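Local coordinates for protein vanadium-dependent haloperoxidase (Zobellia galactanivorans, PDB 4CIT) that probably oxidises iodide with hydrogen peroxide at a bound vanadate, as a bacterial vanadium-dependent iodoperoxidase, at residues A[200-205]-A[359-364]; A[189-194]-A[337-342]; A[220-225]-A[329-334]. All blocks are in the same frame, centred on the assembly; numbering follows the deposited sequence.

Contact 1: residues A[200-205]-A[359-364]. With VO4 (vanadate ion), chain F.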
loop_
_atom_site.group_PDB
_atom_site.type_symbol
_atom_site.label_atom_id
_atom_site.label_comp_id
_atom_site.label_asym_id
_atom_site.label_seq_id
_atom_site.Cartn_x
_atom_site.Cartn_y
_atom_site.Cartn_z
ATOM N N ASP A 200 20.353 -2.450 -7.999
ATOM C CA ASP A 200 20.067 -3.896 -7.873
ATOM C C ASP A 200 18.534 -4.015 -7.578
ATOM O O ASP A 200 17.903 -3.098 -7.026
ATOM C CB ASP A 200 20.732 -4.501 -6.637
ATOM C CG ASP A 200 22.196 -4.882 -6.816
ATOM O OD1 ASP A 200 22.720 -4.888 -7.932
ATOM O OD2 ASP A 200 22.831 -5.175 -5.761
ATOM N N GLY A 201 17.981 -5.142 -7.957
ATOM C CA GLY A 201 16.551 -5.335 -7.805
ATOM C C GLY A 201 16.093 -5.165 -6.359
ATOM O O GLY A 201 16.669 -5.747 -5.417
ATOM N N ILE A 202 15.016 -4.436 -6.164
ATOM C CA ILE A 202 14.429 -4.239 -4.819
ATOM C C ILE A 202 13.758 -5.466 -4.312
ATOM O O ILE A 202 12.901 -6.064 -4.965
ATOM C CB ILE A 202 13.362 -3.107 -4.862
ATOM C CG1 ILE A 202 14.052 -1.836 -5.356
ATOM C CG2 ILE A 202 12.596 -2.947 -3.562
ATOM C CD1 ILE A 202 15.137 -1.224 -4.510
ATOM N N GLU A 203 14.082 -5.821 -3.072
ATOM C CA GLU A 203 13.313 -6.846 -2.314
ATOM C C GLU A 203 13.062 -8.228 -3.017
ATOM O O GLU A 203 11.977 -8.705 -3.082
ATOM C CB GLU A 203 12.033 -6.289 -1.646
ATOM C CG GLU A 203 12.251 -5.167 -0.651
ATOM C CD GLU A 203 13.028 -5.575 0.619
ATOM O OE1 GLU A 203 13.136 -6.794 1.003
ATOM O OE2 GLU A 203 13.511 -4.664 1.315
ATOM N N PRO A 204 14.123 -8.869 -3.445
ATOM C CA PRO A 204 14.030 -10.135 -4.163
ATOM C C PRO A 204 13.314 -11.198 -3.374
ATOM O O PRO A 204 12.728 -12.142 -3.924
ATOM C CB PRO A 204 15.497 -10.427 -4.505
ATOM C CG PRO A 204 16.303 -9.634 -3.428
ATOM C CD PRO A 204 15.519 -8.384 -3.268
ATOM N N HIS A 205 13.455 -11.112 -2.047
ATOM C CA HIS A 205 12.820 -12.047 -1.131
ATOM C C HIS A 205 11.597 -11.564 -0.445
ATOM O O HIS A 205 11.235 -12.116 0.594
ATOM C CB HIS A 205 13.879 -12.527 -0.045
ATOM C CG HIS A 205 15.111 -13.102 -0.688
ATOM N ND1 HIS A 205 15.058 -14.250 -1.445
ATOM C CD2 HIS A 205 16.383 -12.643 -0.773
ATOM C CE1 HIS A 205 16.274 -14.521 -1.909
ATOM N NE2 HIS A 205 17.098 -13.584 -1.488
ATOM N N PRO A 359 11.552 1.743 -12.790
ATOM C CA PRO A 359 11.869 1.315 -11.472
ATOM C C PRO A 359 12.778 0.140 -11.384
ATOM O O PRO A 359 12.789 -0.722 -12.246
ATOM C CB PRO A 359 10.510 0.988 -10.890
ATOM C CG PRO A 359 9.513 1.692 -11.749
ATOM C CD PRO A 359 10.136 1.577 -13.076
ATOM N N PRO A 360 13.561 0.043 -10.281
ATOM C CA PRO A 360 14.573 -0.970 -10.190
ATOM C C PRO A 360 14.136 -2.330 -9.725
ATOM O O PRO A 360 14.545 -2.792 -8.678
ATOM C CB PRO A 360 15.569 -0.368 -9.179
ATOM C CG PRO A 360 14.685 0.412 -8.254
ATOM C CD PRO A 360 13.568 0.975 -9.130
ATOM N N PHE A 361 13.335 -3.016 -10.524
ATOM C CA PHE A 361 12.871 -4.333 -10.220
ATOM C C PHE A 361 12.270 -4.951 -11.466
ATOM O O PHE A 361 11.907 -4.171 -12.423
ATOM C CB PHE A 361 11.931 -4.432 -9.009
ATOM C CG PHE A 361 10.978 -3.308 -8.857
ATOM C CD1 PHE A 361 9.785 -3.303 -9.536
ATOM C CD2 PHE A 361 11.274 -2.276 -8.007
ATOM C CE1 PHE A 361 8.859 -2.317 -9.367
ATOM C CE2 PHE A 361 10.398 -1.244 -7.832
ATOM C CZ PHE A 361 9.189 -1.230 -8.545
ATOM N N PRO A 362 12.181 -6.291 -11.524
ATOM C CA PRO A 362 11.668 -6.936 -12.711
ATOM C C PRO A 362 10.235 -6.524 -13.080
ATOM O O PRO A 362 9.473 -5.966 -12.278
ATOM C CB PRO A 362 11.745 -8.420 -12.388
ATOM C CG PRO A 362 12.871 -8.485 -11.435
ATOM C CD PRO A 362 12.671 -7.302 -10.590
ATOM N N GLU A 363 9.898 -6.799 -14.304
ATOM C CA GLU A 363 8.730 -6.230 -14.995
ATOM C C GLU A 363 7.347 -6.854 -14.696
ATOM O O GLU A 363 6.333 -6.107 -14.709
ATOM C CB GLU A 363 9.001 -6.187 -16.472
ATOM C CG GLU A 363 8.058 -5.303 -17.244
ATOM C CD GLU A 363 6.751 -5.891 -17.597
ATOM O OE1 GLU A 363 6.609 -7.142 -17.716
ATOM O OE2 GLU A 363 5.845 -5.066 -17.858
ATOM N N TYR A 364 7.249 -8.142 -14.435
ATOM C CA TYR A 364 5.943 -8.810 -14.560
ATOM C C TYR A 364 5.572 -9.464 -13.233
ATOM O O TYR A 364 6.354 -10.228 -12.742
ATOM C CB TYR A 364 6.034 -9.894 -15.639
ATOM C CG TYR A 364 4.759 -10.639 -15.943
ATOM C CD1 TYR A 364 3.820 -10.166 -16.799
ATOM C CD2 TYR A 364 4.492 -11.863 -15.301
ATOM C CE1 TYR A 364 2.666 -10.885 -17.084
ATOM C CE2 TYR A 364 3.372 -12.594 -15.568
ATOM C CZ TYR A 364 2.462 -12.109 -16.450
ATOM O OH TYR A 364 1.360 -12.836 -16.776
HETATM O O4 VO4 F . 7.011 -0.612 -12.336
#
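The phenyl ring of F361 meets I202 at its edge: I202 CG1 lies near the plane of the ring, 3.9 Å from F361 CD2. At the far end of the ring, vanadate oxygen O4 stands obliquely 3.9 Å from F361 CE1, so one aromatic group spans the distance from the 200-205 loop to the bound anion. W329, from helix 307-335, meets the same ring with the two planes about 55° apart. I202 also packs on P360, whose CG lies 3.7 Å from I202 CG1. That methylene can serve both residues because it sits anti to the carbonyl carbon of I202 (chi1 -59°), on the side of the backbone N, and it is this N that binds the second segment. I202 N donates to P360 O at 3.0 Å. The neighbouring G201 CA adds a CH...O contact to P360 O at 3.4 Å, so the oxygen is approached by two consecutive residues. P360 presents this carbonyl from the centre of an inverse gamma turn, closed by F361 N to P359 O at 2.9 Å. Upstream, P359 CG comes within 3.5 Å of vanadate O4. I202 O, in turn, is hydrogen-bonded to Y333 OH and W329 NE1 of helix 307-335, which ties the loop to this helix as well. The turn before helix 367-383 thus supplies P359 and F361 to the vanadate pocket of the PAP2-type haloperoxidase fold.

Contact 2: residues A[189-194]-A[337-342]; sequences GRWQPT and LIRPET. With VO4 (vanadate ion), chain F.
G189 and I338 are joined backbone to backbone where the two segments run side by side at a single beta bridge, R190 with L337, just before R339, at the N-cap position of helix 340-347. I338 N donates to G189 O at 3.0 Å. A little further on, a water replaces direct pairing: it donates to Q192 O, accepts from R339 N and lies 2.8 Å from T342 OG1, so it links the loop to the N-cap residue's backbone N and to the first turn of the helix. Among the side chains, W191 turns its indole edge to the second segment. Its CB touches L337 O, and R339 CG lies in the ring plane, 3.9 Å from W191 NE1. I338 instead packs its branched carbons on the peptides of G189 and R190, with I338 CB 3.4 Å from G189 O. The T342 CG2 methyl meets the end of the amide of Q192, while the side chains of T194 and T342 cross at about a right angle, bringing T194 CG2 to 3.4 Å from T342 OG1. R339 bends at chi2 (-83°), after which its guanidinium extends into the vanadate pocket. There its NE donates to F361 O and its NH1 also to I423 O. Its two terminal nitrogens converge edge-on on one vanadate oxygen, with R339 NH1 3.0 Å and R339 NH2 3.1 Å from O4.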
loop_
_atom_site.group_PDB
_atom_site.type_symbol
_atom_site.label_atom_id
_atom_site.label_comp_id
_atom_site.label_asym_id
_atom_site.label_seq_id
_atom_site.Cartn_x
_atom_site.Cartn_y
_atom_site.Cartn_z
ATOM N N GLY A 189 16.203 -12.724 -22.058
ATOM C CA GLY A 189 14.982 -12.096 -21.483
ATOM C C GLY A 189 15.062 -11.775 -19.995
ATOM O O GLY A 189 14.082 -11.274 -19.402
ATOM N N ARG A 190 16.175 -12.116 -19.345
ATOM C CA ARG A 190 16.291 -11.831 -17.929
ATOM C C ARG A 190 16.402 -10.328 -17.616
ATOM O O ARG A 190 17.043 -9.534 -18.344
ATOM C CB ARG A 190 17.294 -12.689 -17.185
ATOM C CG ARG A 190 18.691 -12.160 -17.101
ATOM C CD ARG A 190 19.657 -13.319 -16.770
ATOM N NE ARG A 190 21.025 -12.951 -17.134
ATOM C CZ ARG A 190 21.940 -12.476 -16.293
ATOM N NH1 ARG A 190 21.660 -12.304 -15.006
ATOM N NH2 ARG A 190 23.150 -12.164 -16.739
ATOM N N TRP A 191 15.782 -9.957 -16.518
ATOM C CA TRP A 191 15.811 -8.586 -16.048
ATOM C C TRP A 191 17.272 -8.106 -15.831
ATOM O O TRP A 191 18.095 -8.859 -15.270
ATOM C CB TRP A 191 15.031 -8.385 -14.762
ATOM C CG TRP A 191 15.076 -6.943 -14.261
ATOM C CD1 TRP A 191 14.421 -5.893 -14.716
ATOM C CD2 TRP A 191 15.886 -6.461 -13.177
ATOM N NE1 TRP A 191 14.739 -4.770 -14.010
ATOM C CE2 TRP A 191 15.642 -5.091 -13.048
ATOM C CE3 TRP A 191 16.799 -7.079 -12.323
ATOM C CZ2 TRP A 191 16.275 -4.297 -12.118
ATOM C CZ3 TRP A 191 17.451 -6.286 -11.365
ATOM C CH2 TRP A 191 17.175 -4.930 -11.254
ATOM N N GLN A 192 17.532 -6.920 -16.316
ATOM C CA GLN A 192 18.777 -6.187 -16.093
ATOM C C GLN A 192 18.523 -4.883 -15.344
ATOM O O GLN A 192 17.562 -4.153 -15.633
ATOM C CB GLN A 192 19.360 -5.731 -17.442
ATOM C CG GLN A 192 19.846 -6.787 -18.324
ATOM C CD GLN A 192 20.423 -6.161 -19.584
ATOM O OE1 GLN A 192 20.847 -5.001 -19.608
ATOM N NE2 GLN A 192 20.263 -6.858 -20.623
ATOM N N PRO A 193 19.411 -4.515 -14.420
ATOM C CA PRO A 193 19.300 -3.175 -13.936
ATOM C C PRO A 193 19.378 -2.140 -15.045
ATOM O O PRO A 193 19.989 -2.406 -16.101
ATOM C CB PRO A 193 20.514 -3.004 -12.985
ATOM C CG PRO A 193 20.846 -4.355 -12.528
ATOM C CD PRO A 193 20.533 -5.218 -13.778
ATOM N N THR A 194 18.677 -1.057 -14.813
ATOM C CA THR A 194 18.429 -0.003 -15.827
ATOM C C THR A 194 18.996 1.339 -15.466
ATOM O O THR A 194 19.078 1.698 -14.319
ATOM C CB THR A 194 16.879 0.155 -16.050
ATOM O OG1 THR A 194 16.181 0.289 -14.809
ATOM C CG2 THR A 194 16.277 -1.100 -16.762
ATOM N N LEU A 337 11.587 -10.695 -15.538
ATOM C CA LEU A 337 11.480 -10.204 -16.915
ATOM C C LEU A 337 12.088 -8.863 -17.144
ATOM O O LEU A 337 11.848 -7.916 -16.415
ATOM C CB LEU A 337 10.010 -10.185 -17.297
ATOM C CG LEU A 337 9.719 -9.947 -18.788
ATOM C CD1 LEU A 337 10.236 -11.072 -19.719
ATOM C CD2 LEU A 337 8.192 -9.728 -18.972
ATOM N N ILE A 338 12.821 -8.761 -18.264
ATOM C CA ILE A 338 13.445 -7.530 -18.706
ATOM C C ILE A 338 12.450 -6.400 -18.972
ATOM O O ILE A 338 11.334 -6.649 -19.441
ATOM C CB ILE A 338 14.215 -7.916 -20.001
ATOM C CG1 ILE A 338 15.251 -6.863 -20.386
ATOM C CG2 ILE A 338 13.243 -8.263 -21.126
ATOM C CD1 ILE A 338 16.320 -7.509 -21.331
ATOM N N ARG A 339 12.829 -5.158 -18.628
ATOM C CA ARG A 339 12.050 -3.987 -18.829
ATOM C C ARG A 339 12.126 -3.496 -20.264
ATOM O O ARG A 339 13.104 -3.759 -20.978
ATOM C CB ARG A 339 12.512 -2.885 -17.862
ATOM C CG ARG A 339 12.198 -3.207 -16.446
ATOM C CD ARG A 339 10.741 -2.827 -16.134
ATOM N NE ARG A 339 10.478 -2.968 -14.686
ATOM C CZ ARG A 339 9.515 -2.352 -14.029
ATOM N NH1 ARG A 339 8.585 -1.633 -14.646
ATOM N NH2 ARG A 339 9.372 -2.578 -12.728
ATOM N N PRO A 340 11.048 -2.820 -20.744
ATOM C CA PRO A 340 10.939 -2.387 -22.105
ATOM C C PRO A 340 12.117 -1.522 -22.623
ATOM O O PRO A 340 12.592 -1.801 -23.768
ATOM C CB PRO A 340 9.637 -1.576 -22.114
ATOM C CG PRO A 340 8.818 -2.132 -21.056
ATOM C CD PRO A 340 9.826 -2.495 -19.971
ATOM N N GLU A 341 12.614 -0.572 -21.822
ATOM C CA GLU A 341 13.713 0.269 -22.331
ATOM C C GLU A 341 14.951 -0.524 -22.693
ATOM O O GLU A 341 15.658 -0.162 -23.656
ATOM C CB GLU A 341 14.076 1.402 -21.365
ATOM C CG GLU A 341 14.737 1.005 -20.075
ATOM C CD GLU A 341 15.259 2.277 -19.373
ATOM O OE1 GLU A 341 16.267 2.909 -19.797
ATOM O OE2 GLU A 341 14.578 2.752 -18.478
ATOM N N THR A 342 15.283 -1.530 -21.903
ATOM C CA THR A 342 16.461 -2.388 -22.121
ATOM C C THR A 342 16.395 -3.075 -23.507
ATOM O O THR A 342 17.348 -2.988 -24.296
ATOM C CB THR A 342 16.542 -3.428 -21.034
ATOM O OG1 THR A 342 16.356 -2.767 -19.742
ATOM C CG2 THR A 342 17.890 -4.140 -21.098
HETATM O O4 VO4 F . 7.011 -0.612 -12.336
HETATM O O HOH W 1 15.639 -4.585 -17.718
#

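Contact 3: residues A[220-225]-A[329-334]; sequences FKPVPP and WDEKYR
K221 lays its aliphatic chain over one face of the R334 guanidinium. K221 CD sits above the centre of the group, 3.5 Å from R334 CZ, and the two side chains cross at about a right angle. The contact is carried by methylenes: the lysine chain bends at chi3 (73°) and again at chi4, and K221 NZ ends 5.6 Å from R334 NE. Beside it, the P222 ring packs against the side chain of E331. P222 CG lies 3.7 Å from E331 CG, and P222 CD comes 3.5 Å from E331 OE1. No hydrogen bond crosses between the segments, so the packing is of carbon on carbon and of carbon on the flat ends of charged groups.

The next shell holds those flat ends in place, and it lies within the helix itself. R334 NH1 reaches E331 OE1 at 2.8 Å, on the anti side of that oxygen but tilted out of the carboxylate plane. Both terminal nitrogens of R334 also converge on D330 OD2: NH2, at 2.8 Å, on the syn side and somewhat out of plane, NH1 from above the plane. With both carboxylates near the guanidinium plane at its edge, a face is left for the lysine methylenes. This network of one arginine and two acids would be expected to stabilise the ionised form of each. D330 is fixed in turn by N207 ND2, which binds its other carboxylate oxygen.

Farther out, Y364 touches both E331 and P225, and its hydroxyl is hydrogen-bonded to V223 O. The 220-225 segment, rich in proline and without regular structure, passes across the C-terminal part of helix 307-335. It also borders helix 426-446, where P222 touches V431 and Q435 and the ring of F220 meets that of F442.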
loop_
_atom_site.group_PDB
_atom_site.type_symbol
_atom_site.label_atom_id
_atom_site.label_comp_id
_atom_site.label_asym_id
_atom_site.label_seq_id
_atom_site.Cartn_x
_atom_site.Cartn_y
_atom_site.Cartn_z
ATOM N N PHE A 220 -1.885 -16.497 -5.669
ATOM C CA PHE A 220 -2.412 -15.825 -6.810
ATOM C C PHE A 220 -1.417 -15.672 -7.944
ATOM O O PHE A 220 -1.504 -14.709 -8.763
ATOM C CB PHE A 220 -3.007 -14.474 -6.320
ATOM C CG PHE A 220 -4.269 -14.704 -5.528
ATOM C CD1 PHE A 220 -5.465 -15.009 -6.157
ATOM C CD2 PHE A 220 -4.203 -14.725 -4.138
ATOM C CE1 PHE A 220 -6.609 -15.308 -5.389
ATOM C CE2 PHE A 220 -5.304 -15.069 -3.376
ATOM C CZ PHE A 220 -6.498 -15.369 -4.012
ATOM N N LYS A 221 -0.522 -16.611 -8.073
ATOM C CA LYS A 221 0.444 -16.639 -9.196
ATOM C C LYS A 221 -0.386 -16.531 -10.516
ATOM O O LYS A 221 -1.280 -17.365 -10.691
ATOM C CB LYS A 221 1.124 -17.987 -9.219
ATOM C CG LYS A 221 2.045 -18.209 -10.403
ATOM C CD LYS A 221 2.942 -19.434 -10.179
ATOM C CE LYS A 221 2.227 -20.756 -10.291
ATOM N NZ LYS A 221 1.515 -20.859 -11.584
ATOM N N PRO A 222 0.022 -15.631 -11.433
ATOM C CA PRO A 222 -0.708 -15.445 -12.661
ATOM C C PRO A 222 -0.210 -16.426 -13.724
ATOM O O PRO A 222 0.751 -17.170 -13.530
ATOM C CB PRO A 222 -0.408 -14.041 -13.054
ATOM C CG PRO A 222 0.912 -13.722 -12.519
ATOM C CD PRO A 222 0.950 -14.531 -11.223
ATOM N N VAL A 223 -0.833 -16.344 -14.885
ATOM C CA VAL A 223 -0.252 -16.991 -16.047
ATOM C C VAL A 223 1.158 -16.415 -16.314
ATOM O O VAL A 223 1.479 -15.266 -15.913
ATOM C CB VAL A 223 -1.153 -16.839 -17.307
ATOM C CG1 VAL A 223 -2.547 -17.463 -17.096
ATOM C CG2 VAL A 223 -1.338 -15.409 -17.683
ATOM N N PRO A 224 2.019 -17.186 -17.025
ATOM C CA PRO A 224 3.340 -16.623 -17.303
ATOM C C PRO A 224 3.270 -15.533 -18.347
ATOM O O PRO A 224 2.301 -15.514 -19.116
ATOM C CB PRO A 224 4.125 -17.797 -17.851
ATOM C CG PRO A 224 3.089 -18.802 -18.331
ATOM C CD PRO A 224 1.960 -18.645 -17.333
ATOM N N PRO A 225 4.250 -14.627 -18.378
ATOM C CA PRO A 225 4.266 -13.613 -19.402
ATOM C C PRO A 225 4.642 -14.247 -20.747
ATOM O O PRO A 225 5.255 -15.301 -20.817
ATOM C CB PRO A 225 5.412 -12.678 -18.977
ATOM C CG PRO A 225 6.352 -13.529 -18.169
ATOM C CD PRO A 225 5.532 -14.658 -17.587
ATOM N N TRP A 329 5.421 -9.274 -5.918
ATOM C CA TRP A 329 6.863 -9.522 -5.818
ATOM C C TRP A 329 7.252 -11.017 -5.997
ATOM O O TRP A 329 8.290 -11.341 -6.567
ATOM C CB TRP A 329 7.471 -8.943 -4.556
ATOM C CG TRP A 329 8.201 -7.673 -4.811
ATOM C CD1 TRP A 329 9.567 -7.463 -4.686
ATOM C CD2 TRP A 329 7.666 -6.433 -5.349
ATOM N NE1 TRP A 329 9.892 -6.220 -5.111
ATOM C CE2 TRP A 329 8.752 -5.541 -5.491
ATOM C CE3 TRP A 329 6.396 -6.005 -5.691
ATOM C CZ2 TRP A 329 8.586 -4.253 -5.953
ATOM C CZ3 TRP A 329 6.234 -4.733 -6.156
ATOM C CH2 TRP A 329 7.316 -3.881 -6.329
ATOM N N ASP A 330 6.402 -11.917 -5.544
ATOM C CA ASP A 330 6.498 -13.358 -5.814
ATOM C C ASP A 330 6.603 -13.610 -7.322
ATOM O O ASP A 330 7.489 -14.357 -7.816
ATOM C CB ASP A 330 5.286 -14.165 -5.195
ATOM C CG ASP A 330 5.383 -15.627 -5.417
ATOM O OD1 ASP A 330 6.390 -16.205 -4.877
ATOM O OD2 ASP A 330 4.598 -16.188 -6.223
ATOM N N GLU A 331 5.689 -12.999 -8.076
ATOM C CA GLU A 331 5.734 -13.199 -9.499
ATOM C C GLU A 331 6.913 -12.468 -10.141
ATOM O O GLU A 331 7.576 -12.996 -11.109
ATOM C CB GLU A 331 4.455 -12.697 -10.157
ATOM C CG GLU A 331 4.392 -12.898 -11.679
ATOM C CD GLU A 331 4.697 -14.301 -12.107
ATOM O OE1 GLU A 331 4.414 -15.279 -11.389
ATOM O OE2 GLU A 331 5.326 -14.475 -13.196
ATOM N N LYS A 332 7.195 -11.270 -9.661
ATOM C CA LYS A 332 8.293 -10.520 -10.319
ATOM C C LYS A 332 9.590 -11.334 -10.390
ATOM O O LYS A 332 10.325 -11.268 -11.392
ATOM C CB LYS A 332 8.588 -9.159 -9.629
ATOM C CG LYS A 332 7.575 -8.091 -9.889
ATOM C CD LYS A 332 7.834 -6.740 -9.182
ATOM C CE LYS A 332 6.938 -5.621 -9.630
ATOM N NZ LYS A 332 6.957 -5.376 -11.104
ATOM N N TYR A 333 9.935 -11.946 -9.260
ATOM C CA TYR A 333 11.177 -12.666 -9.103
ATOM C C TYR A 333 11.073 -14.127 -9.564
ATOM O O TYR A 333 12.072 -14.755 -9.765
ATOM C CB TYR A 333 11.837 -12.417 -7.711
ATOM C CG TYR A 333 12.356 -11.063 -7.591
ATOM C CD1 TYR A 333 13.616 -10.705 -8.041
ATOM C CD2 TYR A 333 11.586 -10.057 -7.022
ATOM C CE1 TYR A 333 14.077 -9.431 -7.969
ATOM C CE2 TYR A 333 12.035 -8.774 -6.960
ATOM C CZ TYR A 333 13.311 -8.418 -7.423
ATOM O OH TYR A 333 13.786 -7.145 -7.266
ATOM N N ARG A 334 9.882 -14.613 -9.875
ATOM C CA ARG A 334 9.701 -15.886 -10.583
ATOM C C ARG A 334 9.996 -15.686 -12.050
ATOM O O ARG A 334 10.802 -16.425 -12.630
ATOM C CB ARG A 334 8.305 -16.457 -10.351
ATOM C CG ARG A 334 7.893 -17.636 -11.256
ATOM C CD ARG A 334 6.483 -18.189 -11.082
ATOM N NE ARG A 334 6.318 -18.587 -9.711
ATOM C CZ ARG A 334 5.705 -17.867 -8.781
ATOM N NH1 ARG A 334 5.035 -16.732 -9.043
ATOM N NH2 ARG A 334 5.716 -18.340 -7.556
#

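All three contacts pair a part of the long loop between helices 172-175 and 235-253 with a segment of the PAP2 region. Contact 2 is buried, contact 1 partly so, and contact 3 lies at the surface. Their chemistry follows: a backbone bond plus apolar packing in contact 1, backbone and water bridging in contact 2, and methylenes resting on an intrahelical salt-bridge network in contact 3. Contacts 1 and 2 share a vanadate oxygen and are joined further by E363 N to L337 O. The helical segment of contact 3 carries K332, which takes no part there but whose NZ is hydrogen-bonded to vanadate. Along the chain this contact is nested within the loops closed by the other two.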